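Local atomic coordinates of Cas13d (uncultured Ruminococcus sp, PDB entry 6IV9), a protein that binds a CRISPR RNA in a binary complex and, through two HEPN domains, probably matures that RNA and cleaves target RNA. Residues 398-401 and 402-405; 462-466 and 467-471; 375-378 and 379-383; 453-456 and 457-461. The protein carries 2 engineered substitutions. All coordinates share one frame; numbering follows the deposited sequence.

All four contacts are local. Each lies within one continuous piece of chain, so none closes a long loop, and none nests or crosses. From the N terminus, contact 3 comes first, at the start of helix 376-386. Contact 1 follows at the start of helix 400-418. Contact 4 lies near the end of helix 436-464, and contact 2 joins that end to helix 467-475. In space they form one helical cluster. Tyr404 of contact 1 meets Arg380 of contact 3. Val399 and Lys402 pack on Met465 of contact 2, and Met403 on Ile461 of contact 4. Met383 of contact 3 reaches Phe458. Contacts 1, 2 and 3 also approach RNA chain B.

Contact 1. Residues 398-401 and 402-405; sequences SVRS and KMYK. With nucleotides of chain B.
Arg400 and Tyr404, one helical turn apart, run side by side in the same direction. The apolar part of the arginine makes a CH-pi contact. Its CG sits over one ring face of Tyr404, 3.6 Å from the centroid, because chi1 of -158° places CG anti to the backbone N. Arg380 makes a cation-pi contact on the opposite face.

The polar end adds a hydrogen bond. Arg400 NH1 donates to Tyr404 OH at 3.2 Å, with an N-H...O angle of 146°. The hydroxyl lies 23° out of the guanidinium plane. The stronger partner of this guanidinium is Asp397, in a salt bridge to NH2. Phe391 O and Asp393 O accept further bonds.

Backbone bonds begin the helix after its N-cap, Val399. Met403 N donates to Val399 O at 3.0 Å, and Tyr404 N to Arg400 O at 2.9 Å.

C45 of chain B donates from O2' to Ser398 O at 2.6 Å. Lys402 NZ gives a 2.7 Å bond to C45 OP2 and another to Asn340 OD1. Lys405 NZ forms a salt bridge with a phosphate of the bound RNA.

The 2'-hydroxyl bond is consistent with a preference for RNA, and the two lysines probably offset RNA phosphate charge.

Contact 2. Residues 462-466 and 467-471; sequences ADHMN and GDVIK. With nucleotides of chain B.
The His464 imidazole meets Val469 at its edge: CG1 lies near the ring plane, 3.7 Å from CD2. The ring is also held from the preceding turn, since ND1 bonds to Asn460 O. The Asn466 amide crosses Val469 at about a right angle. Val469 CG2 is 3.4 Å from Asn466 OD1 and almost as near to ND2. The third flat group is the cytosine of C45 of chain B. Gly467 and Ile470 lie on one face of it, with Gly467 CA 3.3 Å from N4 and Ile470 CG2 3.2 Å from O2. The base of A46 of chain B lies over the opposite face.

Asn466 is the N-cap of helix 467-475. Its OD1 accepts from Val469 N at 2.9 Å, with a nearly straight N-H...O angle of 175°. A chi1 of 64° puts CG between the backbone N and carbonyl carbon, which turns the amide oxygen back to the first turn. The donor is tilted 32° from the amide plane. Met465, just before the cap, is the centre of an inverse gamma turn that links the two helices.

Asn466 O accepts from Ile470 N at 3.0 Å and starts the regular helical bonding. Ile470 CG1 packs against the same oxygen at 3.2 Å.

Contact 3. Residues 375-378 and 379-383; sequences SIKK and LREKM. With nucleotides of chain B.
Lys377 and Glu381 carry opposite charges one turn apart, yet they do not form a salt bridge. Lys377 NZ stays 4.5 Å from Glu381 OE1. The nearer approach is made by a methylene: Lys377 CE is 3.3 Å from that oxygen. The lysine is extended, with chi1 of 167° placing CG anti to the backbone N, so its chain slants across the carboxylate and the ammonium group runs past it. The attraction between the two is probably modest.

Lys377 also touches Arg380. Its CG lies over one face of the guanidinium, 3.9 Å from NH2. Arg380 NE makes a salt bridge to Asp408, which ties this group to helix 400-418.

Ser375 is the N-cap of helix 376-386. Its OG accepts from Lys378 N at 2.9 Å, with an N-H...O angle of 153°. Tyr443 OH bonds to the backbone N of the same serine. Ser375 CA comes within 3.4 Å of OP1 of C33 of chain B, so the start of the helix lies beside the RNA backbone.

The main-chain bonds follow the cap. Leu379 N reaches Ser375 O at 3.3 Å, while Arg380 N to Ile376 O is shorter, at 2.9 Å. Leu379 packs against Tyr443 and Tyr415, and Ile376 against Leu411. Lys378 NZ ends in a salt bridge with Glu440 on helix 436-464.

Contact 4. Residues 453-456 and 457-461; sequences KFRN and DFENI
Phe454 and Phe458 pack one turn apart along the buried side of the helix. The contact is not ring on ring. Phe458 CE1 approaches the CB of Phe454 at 3.8 Å, and the Phe458 ring lies obliquely beside Phe454 O. Both rings have CG anti to their carbonyl carbon, which sends them off the same side of the helix.

Asp457 crosses the Phe454 ring obliquely. Its carboxylate is turned 43° from the ring plane, and OD2 is 3.6 Å from Phe454 CD1. Lys453 CG lies over one face of that ring.

On another side, Arg455 and Glu459 run alongside each other, pointing the same way. Their guanidinium and carboxylate planes are 31° apart. The charged ends do not close a salt bridge: Arg455 NE is 4.3 Å from Glu459 OE2. Glu459 OE1 instead rests 3.8 Å from Arg455 CG. The firm partner of Glu459 is Arg390, in a salt bridge to OE2.

The main-chain hydrogen bonding is interrupted at one point. A water donates to Lys453 O at 3.0 Å and accepts from Asp457 N at 2.8 Å, so it bridges a pair that a regular helix would join directly. Phe454, with phi of -112°, departs from helical values here. Direct bonding resumes with Phe458 N to Phe454 O at 2.8 Å.

This is a water-inserted turn of an alpha helix. Helix 436-464 packs its aromatic and aliphatic side on helix 400-418 through Met407, Leu406 and Leu410, as in a helical bundle.

Contact 1. Residues 398-401 and 402-405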
# COMPACT_ATOMS: atom_id res chain seq x y z
N SER A 398 23.73 -8.48 -15.04
CA SER A 398 23.61 -7.12 -15.63
C SER A 398 22.44 -7.02 -16.62
O SER A 398 21.97 -5.93 -16.80
CB SER A 398 24.90 -6.64 -16.22
OG SER A 398 25.35 -7.51 -17.23
N VAL A 399 22.06 -8.11 -17.26
CA VAL A 399 20.98 -8.07 -18.29
C VAL A 399 19.72 -8.81 -17.84
O VAL A 399 18.85 -8.96 -18.66
CB VAL A 399 21.49 -8.68 -19.60
CG1 VAL A 399 22.73 -7.97 -20.11
CG2 VAL A 399 21.77 -10.15 -19.42
N ARG A 400 19.63 -9.18 -16.58
CA ARG A 400 18.50 -10.05 -16.15
C ARG A 400 17.13 -9.39 -16.37
O ARG A 400 16.24 -10.09 -16.79
CB ARG A 400 18.68 -10.52 -14.71
CG ARG A 400 17.90 -11.77 -14.38
CD ARG A 400 18.16 -12.19 -12.96
NE ARG A 400 19.54 -12.58 -12.78
CZ ARG A 400 20.09 -13.59 -13.40
NH1 ARG A 400 19.37 -14.38 -14.16
NH2 ARG A 400 21.38 -13.82 -13.24
N SER A 401 16.99 -8.11 -16.09
CA SER A 401 15.66 -7.47 -16.27
C SER A 401 15.25 -7.53 -17.74
O SER A 401 14.12 -7.85 -18.01
CB SER A 401 15.69 -6.07 -15.79
OG SER A 401 15.82 -6.05 -14.39
N LYS A 402 16.18 -7.23 -18.64
CA LYS A 402 15.84 -7.26 -20.08
C LYS A 402 15.51 -8.70 -20.47
O LYS A 402 14.54 -8.90 -21.15
CB LYS A 402 16.98 -6.67 -20.92
CG LYS A 402 16.77 -6.77 -22.42
CD LYS A 402 17.83 -6.10 -23.24
CE LYS A 402 17.87 -4.60 -23.06
NZ LYS A 402 16.64 -3.94 -23.52
N MET A 403 16.28 -9.66 -19.99
CA MET A 403 16.08 -11.08 -20.35
C MET A 403 14.70 -11.54 -19.88
O MET A 403 14.03 -12.20 -20.65
CB MET A 403 17.16 -11.95 -19.71
CG MET A 403 17.14 -13.38 -20.17
SD MET A 403 18.63 -14.28 -19.70
CE MET A 403 18.58 -14.09 -17.93
N TYR A 404 14.32 -11.18 -18.67
CA TYR A 404 13.00 -11.56 -18.11
C TYR A 404 11.86 -10.92 -18.88
O TYR A 404 10.85 -11.57 -19.01
CB TYR A 404 12.95 -11.33 -16.60
CG TYR A 404 13.81 -12.29 -15.83
CD1 TYR A 404 14.49 -13.31 -16.48
CD2 TYR A 404 13.98 -12.18 -14.47
CE1 TYR A 404 15.30 -14.18 -15.80
CE2 TYR A 404 14.78 -13.05 -13.76
CZ TYR A 404 15.45 -14.06 -14.43
OH TYR A 404 16.25 -14.92 -13.76
N LYS A 405 12.03 -9.67 -19.33
CA LYS A 405 10.95 -9.00 -20.09
C LYS A 405 10.71 -9.78 -21.39
O LYS A 405 9.58 -10.05 -21.72
CB LYS A 405 11.34 -7.57 -20.43
CG LYS A 405 11.06 -6.53 -19.36
CD LYS A 405 11.28 -5.12 -19.80
CE LYS A 405 10.69 -4.09 -18.87
NZ LYS A 405 11.40 -4.04 -17.58
P C B 45 18.45 -0.69 -23.62
OP1 C B 45 19.64 -0.24 -24.41
OP2 C B 45 17.41 -1.45 -24.37
O5' C B 45 18.89 -1.65 -22.43
C5' C B 45 19.94 -1.25 -21.56
C4' C B 45 20.32 -2.43 -20.72
O4' C B 45 21.12 -3.35 -21.51
C3' C B 45 21.21 -2.15 -19.52
O3' C B 45 20.46 -1.72 -18.41
C2' C B 45 21.72 -3.54 -19.22
O2' C B 45 20.83 -4.44 -18.61
C1' C B 45 21.95 -4.09 -20.62
N1 C B 45 23.39 -4.00 -20.97
C2 C B 45 23.87 -3.03 -21.84
O2 C B 45 23.07 -2.28 -22.41
N3 C B 45 25.20 -2.96 -22.08
C4 C B 45 26.03 -3.80 -21.46
N4 C B 45 27.34 -3.71 -21.73
C5 C B 45 25.57 -4.77 -20.53
C6 C B 45 24.26 -4.84 -20.32
P A B 46 20.95 -0.57 -17.47
OP1 A B 46 19.93 -0.45 -16.41
OP2 A B 46 21.42 0.56 -18.23
O5' A B 46 22.31 -1.16 -16.86
C5' A B 46 22.25 -2.20 -15.92
C4' A B 46 23.64 -2.71 -15.70
O4' A B 46 24.19 -3.20 -16.96
C3' A B 46 24.65 -1.67 -15.24
O3' A B 46 24.51 -1.38 -13.85
C2' A B 46 25.96 -2.34 -15.63
O2' A B 46 26.26 -3.37 -14.75
C1' A B 46 25.60 -2.99 -16.96
N9 A B 46 25.94 -2.12 -18.07
C8 A B 46 25.16 -1.25 -18.80
N7 A B 46 25.83 -0.60 -19.73
C5 A B 46 27.14 -1.03 -19.55
C6 A B 46 28.33 -0.68 -20.19
N6 A B 46 28.39 0.19 -21.20
N1 A B 46 29.47 -1.28 -19.77
C2 A B 46 29.40 -2.16 -18.77
N3 A B 46 28.33 -2.55 -18.07
C4 A B 46 27.22 -1.94 -18.52
P A B 44 12.96 -0.90 -20.52
OP1 A B 44 12.95 -2.23 -21.15
OP2 A B 44 13.18 -0.86 -19.04
O5' A B 44 13.95 0.21 -21.11
C5' A B 44 14.19 0.24 -22.57
C4' A B 44 15.45 0.99 -22.90
O4' A B 44 15.32 2.40 -22.55
C3' A B 44 16.67 0.49 -22.13
O3' A B 44 17.86 0.58 -22.92
C2' A B 44 16.71 1.43 -20.94
O2' A B 44 17.98 1.60 -20.39
C1' A B 44 16.31 2.73 -21.59
N9 A B 44 15.71 3.67 -20.66
C8 A B 44 14.76 3.45 -19.67
N7 A B 44 14.40 4.54 -19.04
C5 A B 44 15.15 5.54 -19.66
C6 A B 44 15.20 6.92 -19.46
N6 A B 44 14.49 7.56 -18.53
N1 A B 44 16.05 7.64 -20.24
C2 A B 44 16.76 6.99 -21.17
N3 A B 44 16.78 5.69 -21.46
C4 A B 44 15.94 5.02 -20.66

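Contact 2. Residues 462-466 and 467-471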
# COMPACT_ATOMS: atom_id res chain seq x y z
N ALA A 462 18.78 -15.76 -24.46
CA ALA A 462 19.99 -15.81 -23.61
C ALA A 462 21.24 -15.56 -24.46
O ALA A 462 22.13 -14.90 -23.98
CB ALA A 462 20.06 -17.12 -22.89
N ASP A 463 21.25 -16.05 -25.69
CA ASP A 463 22.37 -15.87 -26.66
C ASP A 463 22.52 -14.39 -27.03
O ASP A 463 23.59 -14.00 -27.43
CB ASP A 463 22.16 -16.71 -27.92
CG ASP A 463 22.40 -18.19 -27.73
OD1 ASP A 463 22.91 -18.57 -26.67
OD2 ASP A 463 22.09 -18.94 -28.64
N HIS A 464 21.44 -13.63 -26.98
CA HIS A 464 21.53 -12.20 -27.37
C HIS A 464 21.69 -11.31 -26.15
O HIS A 464 21.85 -10.13 -26.33
CB HIS A 464 20.28 -11.77 -28.12
CG HIS A 464 20.20 -12.27 -29.52
ND1 HIS A 464 19.82 -13.53 -29.81
CD2 HIS A 464 20.42 -11.66 -30.69
CE1 HIS A 464 19.81 -13.70 -31.11
NE2 HIS A 464 20.17 -12.57 -31.66
N MET A 465 21.64 -11.90 -24.96
CA MET A 465 21.70 -11.09 -23.72
C MET A 465 23.15 -10.82 -23.32
O MET A 465 23.62 -11.38 -22.35
CB MET A 465 20.88 -11.72 -22.60
CG MET A 465 19.39 -11.65 -22.86
SD MET A 465 18.76 -9.96 -22.93
CE MET A 465 18.62 -9.67 -24.68
N ASN A 466 23.81 -9.95 -24.08
CA ASN A 466 25.20 -9.53 -23.78
C ASN A 466 25.38 -8.10 -24.27
O ASN A 466 24.64 -7.69 -25.13
CB ASN A 466 26.25 -10.49 -24.34
CG ASN A 466 26.25 -10.55 -25.84
OD1 ASN A 466 26.64 -9.61 -26.49
ND2 ASN A 466 25.79 -11.65 -26.39
N GLY A 467 26.38 -7.41 -23.73
CA GLY A 467 26.64 -6.01 -24.06
C GLY A 467 26.93 -5.78 -25.53
O GLY A 467 26.49 -4.77 -26.05
N ASP A 468 27.66 -6.68 -26.18
CA ASP A 468 27.98 -6.44 -27.61
C ASP A 468 26.71 -6.44 -28.46
O ASP A 468 26.54 -5.52 -29.24
CB ASP A 468 29.06 -7.40 -28.10
CG ASP A 468 30.42 -7.09 -27.51
OD1 ASP A 468 30.75 -5.91 -27.42
OD2 ASP A 468 31.13 -8.03 -27.15
N VAL A 469 25.86 -7.45 -28.32
CA VAL A 469 24.60 -7.47 -29.11
C VAL A 469 23.71 -6.29 -28.71
O VAL A 469 23.09 -5.69 -29.58
CB VAL A 469 23.86 -8.79 -28.88
CG1 VAL A 469 22.53 -8.80 -29.59
CG2 VAL A 469 24.70 -9.97 -29.26
N ILE A 470 23.60 -6.03 -27.42
CA ILE A 470 22.69 -4.94 -26.98
C ILE A 470 23.18 -3.60 -27.53
O ILE A 470 22.37 -2.84 -27.97
CB ILE A 470 22.49 -4.96 -25.46
CG1 ILE A 470 21.79 -6.25 -25.02
CG2 ILE A 470 21.75 -3.73 -25.00
CD1 ILE A 470 21.87 -6.52 -23.55
N LYS A 471 24.48 -3.35 -27.51
CA LYS A 471 25.03 -2.08 -28.06
C LYS A 471 24.73 -2.03 -29.56
O LYS A 471 24.36 -0.99 -30.06
CB LYS A 471 26.53 -2.01 -27.81
CG LYS A 471 27.22 -0.69 -28.11
CD LYS A 471 28.69 -0.74 -27.75
CE LYS A 471 29.44 0.55 -27.96
NZ LYS A 471 30.08 0.60 -29.29
P C B 45 18.45 -0.69 -23.62
OP1 C B 45 19.64 -0.24 -24.41
OP2 C B 45 17.41 -1.45 -24.37
O5' C B 45 18.89 -1.65 -22.43
C5' C B 45 19.94 -1.25 -21.56
C4' C B 45 20.32 -2.43 -20.72
O4' C B 45 21.12 -3.35 -21.51
C3' C B 45 21.21 -2.15 -19.52
O3' C B 45 20.46 -1.72 -18.41
C2' C B 45 21.72 -3.54 -19.22
O2' C B 45 20.83 -4.44 -18.61
C1' C B 45 21.95 -4.09 -20.62
N1 C B 45 23.39 -4.00 -20.97
C2 C B 45 23.87 -3.03 -21.84
O2 C B 45 23.07 -2.28 -22.41
N3 C B 45 25.20 -2.96 -22.08
C4 C B 45 26.03 -3.80 -21.46
N4 C B 45 27.34 -3.71 -21.73
C5 C B 45 25.57 -4.77 -20.53
C6 C B 45 24.26 -4.84 -20.32

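Contact 3. Residues 375-378 and 379-383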
# COMPACT_ATOMS: atom_id res chain seq x y z
N SER A 375 -0.08 -15.94 -12.72
CA SER A 375 1.18 -15.17 -12.72
C SER A 375 2.11 -15.63 -13.84
O SER A 375 2.52 -16.75 -13.83
CB SER A 375 1.84 -15.28 -11.38
OG SER A 375 3.12 -14.72 -11.39
N ILE A 376 2.37 -14.73 -14.77
CA ILE A 376 3.34 -15.02 -15.87
C ILE A 376 4.73 -15.17 -15.25
O ILE A 376 5.44 -16.09 -15.58
CB ILE A 376 3.29 -13.90 -16.92
CG1 ILE A 376 2.02 -14.01 -17.76
CG2 ILE A 376 4.53 -13.93 -17.77
CD1 ILE A 376 1.96 -15.23 -18.62
N LYS A 377 5.06 -14.30 -14.30
CA LYS A 377 6.37 -14.33 -13.62
C LYS A 377 6.53 -15.68 -12.91
O LYS A 377 7.59 -16.24 -12.98
CB LYS A 377 6.41 -13.19 -12.61
CG LYS A 377 7.54 -13.22 -11.60
CD LYS A 377 7.54 -11.98 -10.75
CE LYS A 377 8.45 -12.04 -9.55
NZ LYS A 377 8.42 -10.77 -8.79
N LYS A 378 5.48 -16.17 -12.28
CA LYS A 378 5.62 -17.46 -11.57
C LYS A 378 5.91 -18.58 -12.57
O LYS A 378 6.69 -19.44 -12.26
CB LYS A 378 4.40 -17.74 -10.69
CG LYS A 378 4.61 -18.80 -9.64
CD LYS A 378 3.33 -19.26 -9.02
CE LYS A 378 3.22 -18.89 -7.56
NZ LYS A 378 4.35 -19.43 -6.78
N LEU A 379 5.24 -18.56 -13.72
CA LEU A 379 5.48 -19.60 -14.74
C LEU A 379 6.93 -19.50 -15.23
O LEU A 379 7.59 -20.52 -15.27
CB LEU A 379 4.52 -19.38 -15.91
CG LEU A 379 3.08 -19.77 -15.64
CD1 LEU A 379 2.18 -19.26 -16.74
CD2 LEU A 379 2.94 -21.27 -15.49
N ARG A 380 7.39 -18.29 -15.52
CA ARG A 380 8.78 -18.11 -15.99
C ARG A 380 9.74 -18.55 -14.89
O ARG A 380 10.71 -19.22 -15.20
CB ARG A 380 9.02 -16.65 -16.38
CG ARG A 380 10.47 -16.33 -16.70
CD ARG A 380 11.14 -15.57 -15.59
NE ARG A 380 10.50 -14.28 -15.45
CZ ARG A 380 10.63 -13.50 -14.40
NH1 ARG A 380 11.34 -13.89 -13.37
NH2 ARG A 380 10.05 -12.32 -14.39
N GLU A 381 9.46 -18.21 -13.64
CA GLU A 381 10.34 -18.60 -12.53
C GLU A 381 10.41 -20.13 -12.42
O GLU A 381 11.47 -20.64 -12.19
CB GLU A 381 9.87 -17.99 -11.22
CG GLU A 381 10.25 -16.55 -11.04
CD GLU A 381 9.65 -15.91 -9.81
OE1 GLU A 381 10.17 -14.88 -9.38
OE2 GLU A 381 8.66 -16.44 -9.28
N LYS A 382 9.28 -20.82 -12.55
CA LYS A 382 9.28 -22.30 -12.48
C LYS A 382 10.07 -22.86 -13.67
O LYS A 382 10.76 -23.84 -13.47
CB LYS A 382 7.86 -22.84 -12.40
CG LYS A 382 7.07 -22.40 -11.18
CD LYS A 382 6.52 -23.54 -10.35
CE LYS A 382 6.19 -23.17 -8.92
NZ LYS A 382 6.85 -24.05 -7.94
N MET A 383 9.93 -22.27 -14.85
CA MET A 383 10.65 -22.78 -16.03
C MET A 383 12.15 -22.67 -15.78
O MET A 383 12.86 -23.61 -16.08
CB MET A 383 10.30 -21.98 -17.29
CG MET A 383 8.94 -22.27 -17.85
SD MET A 383 8.36 -21.02 -18.99
CE MET A 383 9.13 -21.54 -20.51
P C B 33 -0.57 -12.08 -10.65
OP1 C B 33 0.36 -12.02 -11.79
OP2 C B 33 -0.25 -12.77 -9.38
O5' C B 33 -0.94 -10.58 -10.23
C5' C B 33 -1.34 -9.61 -11.21
C4' C B 33 -1.81 -8.36 -10.57
O4' C B 33 -3.09 -8.60 -9.93
C3' C B 33 -0.96 -7.80 -9.45
O3' C B 33 0.13 -7.06 -9.96
C2' C B 33 -1.95 -6.93 -8.72
O2' C B 33 -2.26 -5.74 -9.42
C1' C B 33 -3.18 -7.83 -8.74
N1 C B 33 -3.24 -8.72 -7.56
C2 C B 33 -3.76 -8.18 -6.38
O2 C B 33 -4.08 -6.99 -6.36
N3 C B 33 -3.85 -8.97 -5.28
C4 C B 33 -3.41 -10.23 -5.32
N4 C B 33 -3.57 -10.97 -4.24
C5 C B 33 -2.91 -10.81 -6.52
C6 C B 33 -2.86 -10.04 -7.61

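Contact 4. Residues 453-456 and 457-461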
# COMPACT_ATOMS: atom_id res chain seq x y z
N LYS A 453 7.68 -26.06 -25.49
CA LYS A 453 7.30 -25.05 -26.50
C LYS A 453 8.32 -23.91 -26.67
O LYS A 453 8.53 -23.50 -27.80
CB LYS A 453 5.92 -24.52 -26.15
CG LYS A 453 5.32 -23.54 -27.13
CD LYS A 453 4.05 -22.97 -26.59
CE LYS A 453 2.83 -23.33 -27.38
NZ LYS A 453 1.64 -23.32 -26.51
N PHE A 454 8.88 -23.38 -25.58
CA PHE A 454 9.73 -22.16 -25.68
C PHE A 454 11.21 -22.38 -25.38
O PHE A 454 11.92 -21.39 -25.38
CB PHE A 454 9.19 -21.09 -24.73
CG PHE A 454 7.88 -20.52 -25.16
CD1 PHE A 454 7.81 -19.60 -26.18
CD2 PHE A 454 6.70 -20.94 -24.58
CE1 PHE A 454 6.60 -19.09 -26.60
CE2 PHE A 454 5.49 -20.43 -25.00
CZ PHE A 454 5.44 -19.50 -26.00
N ARG A 455 11.66 -23.62 -25.23
CA ARG A 455 13.07 -23.84 -24.85
C ARG A 455 13.99 -23.19 -25.87
O ARG A 455 14.87 -22.47 -25.46
CB ARG A 455 13.34 -25.35 -24.82
CG ARG A 455 14.81 -25.74 -24.91
CD ARG A 455 15.01 -27.24 -24.89
NE ARG A 455 15.95 -27.66 -23.86
CZ ARG A 455 15.73 -28.63 -22.96
NH1 ARG A 455 14.74 -29.48 -23.11
NH2 ARG A 455 16.53 -28.74 -21.91
N ASN A 456 13.76 -23.41 -27.16
CA ASN A 456 14.66 -22.84 -28.19
C ASN A 456 14.58 -21.31 -28.16
O ASN A 456 15.61 -20.67 -28.32
CB ASN A 456 14.39 -23.43 -29.57
CG ASN A 456 14.51 -24.93 -29.59
OD1 ASN A 456 15.29 -25.51 -28.85
ND2 ASN A 456 13.74 -25.57 -30.44
N ASP A 457 13.38 -20.77 -27.98
CA ASP A 457 13.20 -19.30 -27.93
C ASP A 457 13.96 -18.74 -26.72
O ASP A 457 14.60 -17.71 -26.86
CB ASP A 457 11.71 -18.94 -27.84
CG ASP A 457 10.98 -19.01 -29.17
OD1 ASP A 457 11.63 -18.93 -30.20
OD2 ASP A 457 9.77 -19.14 -29.15
N PHE A 458 13.86 -19.39 -25.57
CA PHE A 458 14.57 -18.88 -24.37
C PHE A 458 16.08 -18.94 -24.58
O PHE A 458 16.76 -18.03 -24.17
CB PHE A 458 14.14 -19.62 -23.10
CG PHE A 458 12.84 -19.14 -22.52
CD1 PHE A 458 11.86 -18.60 -23.33
CD2 PHE A 458 12.60 -19.22 -21.17
CE1 PHE A 458 10.66 -18.17 -22.80
CE2 PHE A 458 11.40 -18.79 -20.64
CZ PHE A 458 10.43 -18.27 -21.46
N GLU A 459 16.57 -20.01 -25.18
CA GLU A 459 18.03 -20.12 -25.44
C GLU A 459 18.45 -19.00 -26.38
O GLU A 459 19.50 -18.42 -26.18
CB GLU A 459 18.37 -21.50 -26.00
CG GLU A 459 19.10 -22.37 -25.01
CD GLU A 459 18.65 -23.81 -24.91
OE1 GLU A 459 18.23 -24.37 -25.94
OE2 GLU A 459 18.73 -24.37 -23.80
N ASN A 460 17.62 -18.72 -27.37
CA ASN A 460 17.93 -17.65 -28.35
C ASN A 460 18.03 -16.31 -27.61
O ASN A 460 18.95 -15.55 -27.87
CB ASN A 460 16.83 -17.55 -29.40
CG ASN A 460 17.21 -16.62 -30.53
OD1 ASN A 460 18.37 -16.52 -30.88
ND2 ASN A 460 16.24 -15.92 -31.08
N ILE A 461 17.10 -16.05 -26.70
CA ILE A 461 17.12 -14.77 -25.95
C ILE A 461 18.42 -14.69 -25.16
O ILE A 461 19.07 -13.68 -25.24
CB ILE A 461 15.93 -14.69 -24.99
CG1 ILE A 461 14.61 -14.41 -25.69
CG2 ILE A 461 16.22 -13.67 -23.90
CD1 ILE A 461 13.42 -14.69 -24.85
O HOH W 1 11.19 -22.30 -28.66